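Local coordinates for fatty acid multifunctional protein (atmfp2) (PDB 2WTB), which carries out the hydration and NAD-dependent dehydrogenation steps of peroxisomal fatty acid beta-oxidation during seed germination in Arabidopsis, at residues R524-F536 with M662-W674. Sequence-based numbering, arbitrary orientation.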
ATOM      1  N   ARG A 524      -7.277   6.963  22.607  1.00 89.32           N
ATOM      2  CA  ARG A 524      -8.204   5.855  22.409  1.00 90.12           C
ATOM      3  C   ARG A 524      -9.223   6.166  21.317  1.00 91.45           C
ATOM      4  O   ARG A 524      -9.560   5.305  20.503  1.00 86.89           O
ATOM      5  CB  ARG A 524      -8.919   5.511  23.718  1.00 89.62           C
ATOM      6  N   ALA A 525      -9.710   7.401  21.301  1.00 74.36           N
ATOM      7  CA  ALA A 525     -10.697   7.812  20.313  1.00 84.31           C
ATOM      8  C   ALA A 525     -10.112   7.753  18.910  1.00 81.21           C
ATOM      9  O   ALA A 525     -10.796   7.393  17.951  1.00 71.01           O
ATOM     10  CB  ALA A 525     -11.196   9.214  20.617  1.00 83.60           C
ATOM     11  N   ILE A 526      -8.833   8.100  18.804  1.00 92.03           N
ATOM     12  CA  ILE A 526      -8.167   8.225  17.514  1.00 90.66           C
ATOM     13  C   ILE A 526      -7.523   6.916  17.054  1.00 88.89           C
ATOM     14  O   ILE A 526      -7.414   6.658  15.854  1.00 83.27           O
ATOM     15  CB  ILE A 526      -7.128   9.364  17.540  1.00 80.92           C
ATOM     16  CG1 ILE A 526      -7.834  10.705  17.758  1.00 76.07           C
ATOM     17  CG2 ILE A 526      -6.320   9.386  16.255  1.00 81.18           C
ATOM     18  CD1 ILE A 526      -6.898  11.882  17.906  1.00 76.35           C
ATOM     19  N   SER A 527      -7.104   6.089  18.007  1.00 88.22           N
ATOM     20  CA  SER A 527      -6.553   4.778  17.679  1.00 86.99           C
ATOM     21  C   SER A 527      -7.658   3.860  17.177  1.00 85.64           C
ATOM     22  O   SER A 527      -7.403   2.903  16.445  1.00 89.69           O
ATOM     23  CB  SER A 527      -5.863   4.156  18.893  1.00 95.64           C
ATOM     24  OG  SER A 527      -4.674   4.854  19.219  1.00103.37           O
ATOM     25  N   LYS A 528      -8.887   4.163  17.578  1.00 89.60           N
ATOM     26  CA  LYS A 528     -10.047   3.396  17.146  1.00 97.35           C
ATOM     27  C   LYS A 528     -10.560   3.956  15.831  1.00 88.17           C
ATOM     28  O   LYS A 528     -11.172   3.245  15.037  1.00 91.48           O
ATOM     29  CB  LYS A 528     -11.148   3.438  18.209  1.00107.52           C
ATOM     30  CG  LYS A 528     -12.373   2.602  17.868  1.00108.84           C
ATOM     31  CD  LYS A 528     -13.286   2.438  19.073  1.00109.58           C
ATOM     32  CE  LYS A 528     -13.781   3.781  19.582  1.00110.30           C
ATOM     33  NZ  LYS A 528     -14.663   3.632  20.772  1.00111.15           N
ATOM     34  N   PHE A 529     -10.300   5.240  15.610  1.00 91.21           N
ATOM     35  CA  PHE A 529     -10.686   5.903  14.370  1.00 89.76           C
ATOM     36  C   PHE A 529     -10.062   5.211  13.164  1.00 78.88           C
ATOM     37  O   PHE A 529     -10.627   5.221  12.074  1.00 64.48           O
ATOM     38  CB  PHE A 529     -10.276   7.377  14.404  1.00 84.65           C
ATOM     39  CG  PHE A 529     -10.478   8.096  13.101  1.00 82.84           C
ATOM     40  CD1 PHE A 529     -11.746   8.248  12.565  1.00 81.69           C
ATOM     41  CD2 PHE A 529      -9.398   8.631  12.415  1.00 89.14           C
ATOM     42  CE1 PHE A 529     -11.931   8.914  11.365  1.00 81.78           C
ATOM     43  CE2 PHE A 529      -9.578   9.299  11.218  1.00 60.19           C
ATOM     44  CZ  PHE A 529     -10.845   9.439  10.693  1.00 76.70           C
ATOM     45  N   GLY A 530      -8.898   4.604  13.370  1.00 73.88           N
ATOM     46  CA  GLY A 530      -8.212   3.900  12.303  1.00 79.67           C
ATOM     47  C   GLY A 530      -6.704   4.050  12.365  1.00 71.26           C
ATOM     48  O   GLY A 530      -5.968   3.245  11.797  1.00 73.13           O
ATOM     49  N   MET A 531      -6.245   5.090  13.053  1.00 67.15           N
ATOM     50  CA  MET A 531      -4.819   5.302  13.260  1.00 62.88           C
ATOM     51  C   MET A 531      -4.229   4.128  14.028  1.00 64.94           C
ATOM     52  O   MET A 531      -4.914   3.504  14.838  1.00 70.32           O
ATOM     53  CB  MET A 531      -4.575   6.604  14.026  1.00 66.90           C
ATOM     54  CG  MET A 531      -4.910   7.857  13.237  1.00 72.75           C
ATOM     55  SD  MET A 531      -3.692   8.181  11.953  1.00 77.54           S
ATOM     56  CE  MET A 531      -4.570   9.348  10.923  1.00171.71           C
ATOM     57  N   PRO A 532      -2.952   3.817  13.770  1.00 70.36           N
ATOM     58  CA  PRO A 532      -2.273   2.713  14.452  1.00 84.86           C
ATOM     59  C   PRO A 532      -1.851   3.125  15.855  1.00 91.44           C
ATOM     60  O   PRO A 532      -1.329   2.311  16.616  1.00 94.41           O
ATOM     61  CB  PRO A 532      -1.024   2.478  13.587  1.00 81.18           C
ATOM     62  CG  PRO A 532      -1.225   3.305  12.337  1.00 75.64           C
ATOM     63  CD  PRO A 532      -2.096   4.440  12.751  1.00 68.20           C
ATOM     64  N   MET A 533      -2.091   4.386  16.193  1.00 90.32           N
ATOM     65  CA  MET A 533      -1.552   4.959  17.413  1.00 86.21           C
ATOM     66  C   MET A 533      -2.306   6.235  17.765  1.00 95.48           C
ATOM     67  O   MET A 533      -3.020   6.794  16.935  1.00104.24           O
ATOM     68  CB  MET A 533      -0.073   5.274  17.197  1.00 84.09           C
ATOM     69  CG  MET A 533       0.813   4.994  18.384  1.00 84.08           C
ATOM     70  SD  MET A 533       2.543   4.847  17.902  1.00 97.50           S
ATOM     71  CE  MET A 533       3.247   4.207  19.420  1.00285.71           C
ATOM     72  N   GLY A 534      -2.150   6.692  19.002  1.00 91.82           N
ATOM     73  CA  GLY A 534      -2.739   7.950  19.418  1.00 81.78           C
ATOM     74  C   GLY A 534      -1.728   9.067  19.269  1.00 80.42           C
ATOM     75  O   GLY A 534      -0.528   8.808  19.216  1.00 75.88           O
ATOM     76  N   PRO A 535      -2.206  10.317  19.199  1.00 84.33           N
ATOM     77  CA  PRO A 535      -1.327  11.482  19.052  1.00 83.43           C
ATOM     78  C   PRO A 535      -0.181  11.465  20.059  1.00 84.01           C
ATOM     79  O   PRO A 535       0.982  11.574  19.671  1.00 79.31           O
ATOM     80  CB  PRO A 535      -2.261  12.657  19.342  1.00 92.57           C
ATOM     81  CG  PRO A 535      -3.604  12.168  18.940  1.00 96.42           C
ATOM     82  CD  PRO A 535      -3.627  10.698  19.257  1.00 91.97           C
ATOM     83  N   PHE A 536      -0.512  11.326  21.337  1.00 89.88           N
ATOM     84  CA  PHE A 536       0.496  11.313  22.391  1.00 95.81           C
ATOM     85  C   PHE A 536       1.264   9.996  22.395  1.00100.26           C
ATOM     86  O   PHE A 536       2.487   9.977  22.530  1.00 94.02           O
ATOM     87  CB  PHE A 536      -0.158  11.563  23.752  1.00 90.80           C
ATOM     88  CG  PHE A 536      -1.009  12.799  23.791  1.00 92.96           C
ATOM     89  CD1 PHE A 536      -2.372  12.725  23.557  1.00 92.81           C
ATOM     90  CD2 PHE A 536      -0.444  14.039  24.042  1.00 92.37           C
ATOM     91  CE1 PHE A 536      -3.157  13.863  23.583  1.00 94.30           C
ATOM     92  CE2 PHE A 536      -1.222  15.179  24.067  1.00 90.87           C
ATOM     93  CZ  PHE A 536      -2.581  15.090  23.837  1.00 93.89           C
ATOM     94  N   MET A 662       1.593   8.333   7.683  1.00 85.84           N
ATOM     95  CA  MET A 662       1.046   8.515   9.023  1.00 87.30           C
ATOM     96  C   MET A 662      -0.072   7.523   9.333  1.00 83.72           C
ATOM     97  O   MET A 662      -0.926   7.781  10.181  1.00 79.92           O
ATOM     98  CB  MET A 662       0.552   9.951   9.203  1.00 85.35           C
ATOM     99  CG  MET A 662       1.667  10.979   9.279  1.00 80.03           C
ATOM    100  SD  MET A 662       2.536  10.940  10.858  1.00123.74           S
ATOM    101  CE  MET A 662       3.725  12.259  10.621  1.00115.16           C
ATOM    102  N   GLY A 663      -0.060   6.392   8.634  1.00 78.96           N
ATOM    103  CA  GLY A 663      -0.996   5.313   8.891  1.00 77.59           C
ATOM    104  C   GLY A 663      -2.461   5.709   8.929  1.00 85.06           C
ATOM    105  O   GLY A 663      -3.247   5.110   9.662  1.00 91.71           O
ATOM    106  N   PHE A 664      -2.835   6.716   8.146  1.00 76.64           N
ATOM    107  CA  PHE A 664      -4.234   7.112   8.051  1.00 62.56           C
ATOM    108  C   PHE A 664      -5.047   5.973   7.440  1.00 73.69           C
ATOM    109  O   PHE A 664      -4.617   5.355   6.467  1.00 80.50           O
ATOM    110  CB  PHE A 664      -4.382   8.385   7.217  1.00 57.43           C
ATOM    111  CG  PHE A 664      -5.772   8.951   7.218  1.00 68.18           C
ATOM    112  CD1 PHE A 664      -6.134   9.931   8.129  1.00 73.75           C
ATOM    113  CD2 PHE A 664      -6.717   8.506   6.310  1.00 69.61           C
ATOM    114  CE1 PHE A 664      -7.413  10.455   8.137  1.00 62.13           C
ATOM    115  CE2 PHE A 664      -7.998   9.026   6.312  1.00 73.27           C
ATOM    116  CZ  PHE A 664      -8.347  10.001   7.227  1.00 67.83           C
ATOM    117  N   PRO A 665      -6.227   5.696   8.018  1.00 79.31           N
ATOM    118  CA  PRO A 665      -7.105   4.576   7.650  1.00 81.06           C
ATOM    119  C   PRO A 665      -7.361   4.482   6.149  1.00 78.62           C
ATOM    120  O   PRO A 665      -8.031   5.351   5.591  1.00 82.93           O
ATOM    121  CB  PRO A 665      -8.413   4.909   8.371  1.00 82.23           C
ATOM    122  CG  PRO A 665      -8.003   5.733   9.528  1.00 82.44           C
ATOM    123  CD  PRO A 665      -6.812   6.528   9.084  1.00 78.07           C
ATOM    124  N   PRO A 666      -6.842   3.427   5.505  1.00 74.13           N
ATOM    125  CA  PRO A 666      -7.002   3.210   4.063  1.00 77.92           C
ATOM    126  C   PRO A 666      -8.471   3.144   3.653  1.00 74.82           C
ATOM    127  O   PRO A 666      -8.843   3.702   2.622  1.00 71.64           O
ATOM    128  CB  PRO A 666      -6.335   1.848   3.840  1.00 84.80           C
ATOM    129  CG  PRO A 666      -5.377   1.704   4.970  1.00 81.84           C
ATOM    130  CD  PRO A 666      -6.031   2.373   6.137  1.00 76.48           C
ATOM    131  N   TYR A 667      -9.289   2.471   4.455  1.00 77.35           N
ATOM    132  CA  TYR A 667     -10.711   2.325   4.155  1.00 82.99           C
ATOM    133  C   TYR A 667     -11.454   3.659   4.189  1.00 81.52           C
ATOM    134  O   TYR A 667     -12.614   3.741   3.789  1.00 88.54           O
ATOM    135  CB  TYR A 667     -11.368   1.317   5.107  1.00 81.49           C
ATOM    136  CG  TYR A 667     -10.911   1.441   6.541  1.00 82.87           C
ATOM    137  CD1 TYR A 667      -9.861   0.672   7.022  1.00 80.77           C
ATOM    138  CD2 TYR A 667     -11.526   2.331   7.413  1.00 88.23           C
ATOM    139  CE1 TYR A 667      -9.435   0.782   8.333  1.00 84.86           C
ATOM    140  CE2 TYR A 667     -11.108   2.448   8.725  1.00 87.21           C
ATOM    141  CZ  TYR A 667     -10.062   1.674   9.180  1.00 84.15           C
ATOM    142  OH  TYR A 667      -9.643   1.788  10.484  1.00 71.76           O
ATOM    143  N   ARG A 668     -10.783   4.703   4.664  1.00 79.59           N
ATOM    144  CA  ARG A 668     -11.360   6.044   4.645  1.00 75.18           C
ATOM    145  C   ARG A 668     -10.849   6.855   3.455  1.00 82.63           C
ATOM    146  O   ARG A 668     -11.133   8.047   3.339  1.00 88.10           O
ATOM    147  CB  ARG A 668     -11.091   6.776   5.960  1.00 65.80           C
ATOM    148  CG  ARG A 668     -11.653   6.056   7.178  1.00 68.41           C
ATOM    149  CD  ARG A 668     -11.784   6.987   8.369  1.00 69.24           C
ATOM    150  NE  ARG A 668     -11.915   6.251   9.621  1.00 67.99           N
ATOM    151  CZ  ARG A 668     -13.053   5.728  10.067  1.00 77.21           C
ATOM    152  NH1 ARG A 668     -14.166   5.853   9.358  1.00 83.51           N
ATOM    153  NH2 ARG A 668     -13.078   5.076  11.220  1.00 72.23           N
ATOM    154  N   GLY A 669     -10.089   6.199   2.582  1.00 83.76           N
ATOM    155  CA  GLY A 669      -9.671   6.789   1.321  1.00 81.09           C
ATOM    156  C   GLY A 669      -8.450   7.691   1.372  1.00 74.24           C
ATOM    157  O   GLY A 669      -7.705   7.791   0.397  1.00 67.68           O
ATOM    158  N   GLY A 670      -8.244   8.353   2.506  1.00 63.81           N
ATOM    159  CA  GLY A 670      -7.151   9.295   2.647  1.00 64.62           C
ATOM    160  C   GLY A 670      -7.645  10.613   3.207  1.00 64.94           C
ATOM    161  O   GLY A 670      -8.842  10.887   3.185  1.00 58.79           O
ATOM    162  N   ILE A 671      -6.726  11.436   3.698  1.00 71.69           N
ATOM    163  CA  ILE A 671      -7.089  12.676   4.376  1.00 66.20           C
ATOM    164  C   ILE A 671      -8.008  13.557   3.525  1.00 61.24           C
ATOM    165  O   ILE A 671      -8.906  14.212   4.049  1.00 64.49           O
ATOM    166  CB  ILE A 671      -5.838  13.477   4.799  1.00 77.05           C
ATOM    167  CG1 ILE A 671      -5.981  13.997   6.230  1.00 90.87           C
ATOM    168  CG2 ILE A 671      -5.572  14.615   3.827  1.00 84.95           C
ATOM    169  CD1 ILE A 671      -6.916  15.170   6.362  1.00 96.20           C
ATOM    170  N   MET A 672      -7.791  13.565   2.212  1.00 63.63           N
ATOM    171  CA  MET A 672      -8.588  14.403   1.321  1.00 68.62           C
ATOM    172  C   MET A 672      -9.867  13.701   0.880  1.00 71.17           C
ATOM    173  O   MET A 672     -10.939  14.304   0.869  1.00 73.23           O
ATOM    174  CB  MET A 672      -7.770  14.841   0.102  1.00 72.39           C
ATOM    175  CG  MET A 672      -6.592  15.746   0.434  1.00 74.02           C
ATOM    176  SD  MET A 672      -7.077  17.404   0.957  1.00 68.21           S
ATOM    177  CE  MET A 672      -7.779  18.044  -0.562  1.00 71.47           C
ATOM    178  N   PHE A 673      -9.753  12.427   0.518  1.00 55.22           N
ATOM    179  CA  PHE A 673     -10.924  11.632   0.162  1.00 61.15           C
ATOM    180  C   PHE A 673     -11.924  11.602   1.317  1.00 72.91           C
ATOM    181  O   PHE A 673     -13.136  11.615   1.104  1.00 81.99           O
ATOM    182  CB  PHE A 673     -10.513  10.209  -0.217  1.00 57.52           C
ATOM    183  CG  PHE A 673     -11.664   9.329  -0.618  1.00 66.90           C
ATOM    184  CD1 PHE A 673     -11.975   9.138  -1.953  1.00 65.93           C
ATOM    185  CD2 PHE A 673     -12.432   8.685   0.341  1.00 70.25           C
ATOM    186  CE1 PHE A 673     -13.031   8.325  -2.326  1.00 70.54           C
ATOM    187  CE2 PHE A 673     -13.491   7.873  -0.027  1.00 72.62           C
ATOM    188  CZ  PHE A 673     -13.789   7.692  -1.360  1.00 64.74           C
ATOM    189  N   TRP A 674     -11.401  11.566   2.540  1.00 72.96           N
ATOM    190  CA  TRP A 674     -12.228  11.537   3.740  1.00 67.75           C
ATOM    191  C   TRP A 674     -12.891  12.889   3.963  1.00 71.24           C
ATOM    192  O   TRP A 674     -14.066  12.963   4.315  1.00 63.87           O
ATOM    193  CB  TRP A 674     -11.382  11.146   4.956  1.00 62.73           C
ATOM    194  CG  TRP A 674     -12.115  11.188   6.263  1.00 73.76           C
ATOM    195  CD1 TRP A 674     -13.071  10.315   6.695  1.00 71.81           C
ATOM    196  CD2 TRP A 674     -11.941  12.143   7.320  1.00 68.05           C
ATOM    197  NE1 TRP A 674     -13.508  10.672   7.947  1.00 66.18           N
ATOM    198  CE2 TRP A 674     -12.830  11.790   8.354  1.00 64.52           C
ATOM    199  CE3 TRP A 674     -11.123  13.266   7.488  1.00 66.88           C
ATOM    200  CZ2 TRP A 674     -12.923  12.516   9.541  1.00 68.84           C
ATOM    201  CZ3 TRP A 674     -11.217  13.986   8.668  1.00 76.00           C
ATOM    202  CH2 TRP A 674     -12.112  13.609   9.679  1.00 74.89           C
TER
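F529 and R668 meet in a helix-end contact, part polar and part aromatic, between the C-terminal end of helix 519-529 and the loop 663-670, with its 3-10 segment 666-668, that joins helices 651-662 and 671-678. The polar evidence is a side-on, two-nitrogen grip: NH2 of R668 donates to O of F529 at 2.6 Å, and NE of R668 donates to the same oxygen at 3.0 Å, the NH2 bond being the straighter. The oxygen lies in the guanidinium plane, a geometry expected to restrict rotation of the group. The guanidinium also lies nearly parallel to the F529 ring, 6° from it, with NE over one face toward the rim. The F529 side chain swings away from its own backbone N (chi1 173°) and forms an aromatic cluster with F664 of the loop and W674 of helix 671-678. Its edge meets the faces of both in offset edge-to-face pairs: the ring centroids of F529 and F664 are 5.9 Å apart, those of F529 and the six-membered ring of W674 5.5 Å. The cluster belongs to the all-helical part of the dehydrogenase region, where F632 of helix 624-644 adds another ring beside F529. The residues just after helices 519-529 and 651-662, G530 and G663, have positive phi. At G530 the two segments come close: its CA lies 3.3 Å from CG of P665 and 3.1 Å from OH of Y667. G663 similarly meets the P532 ring, whose CD is 3.4 Å from the glycine's O. Bent at chi2 (-73°), the M531 chain brings CE against CD1 of F664, obliquely to the ring, while its SD approaches O of M662.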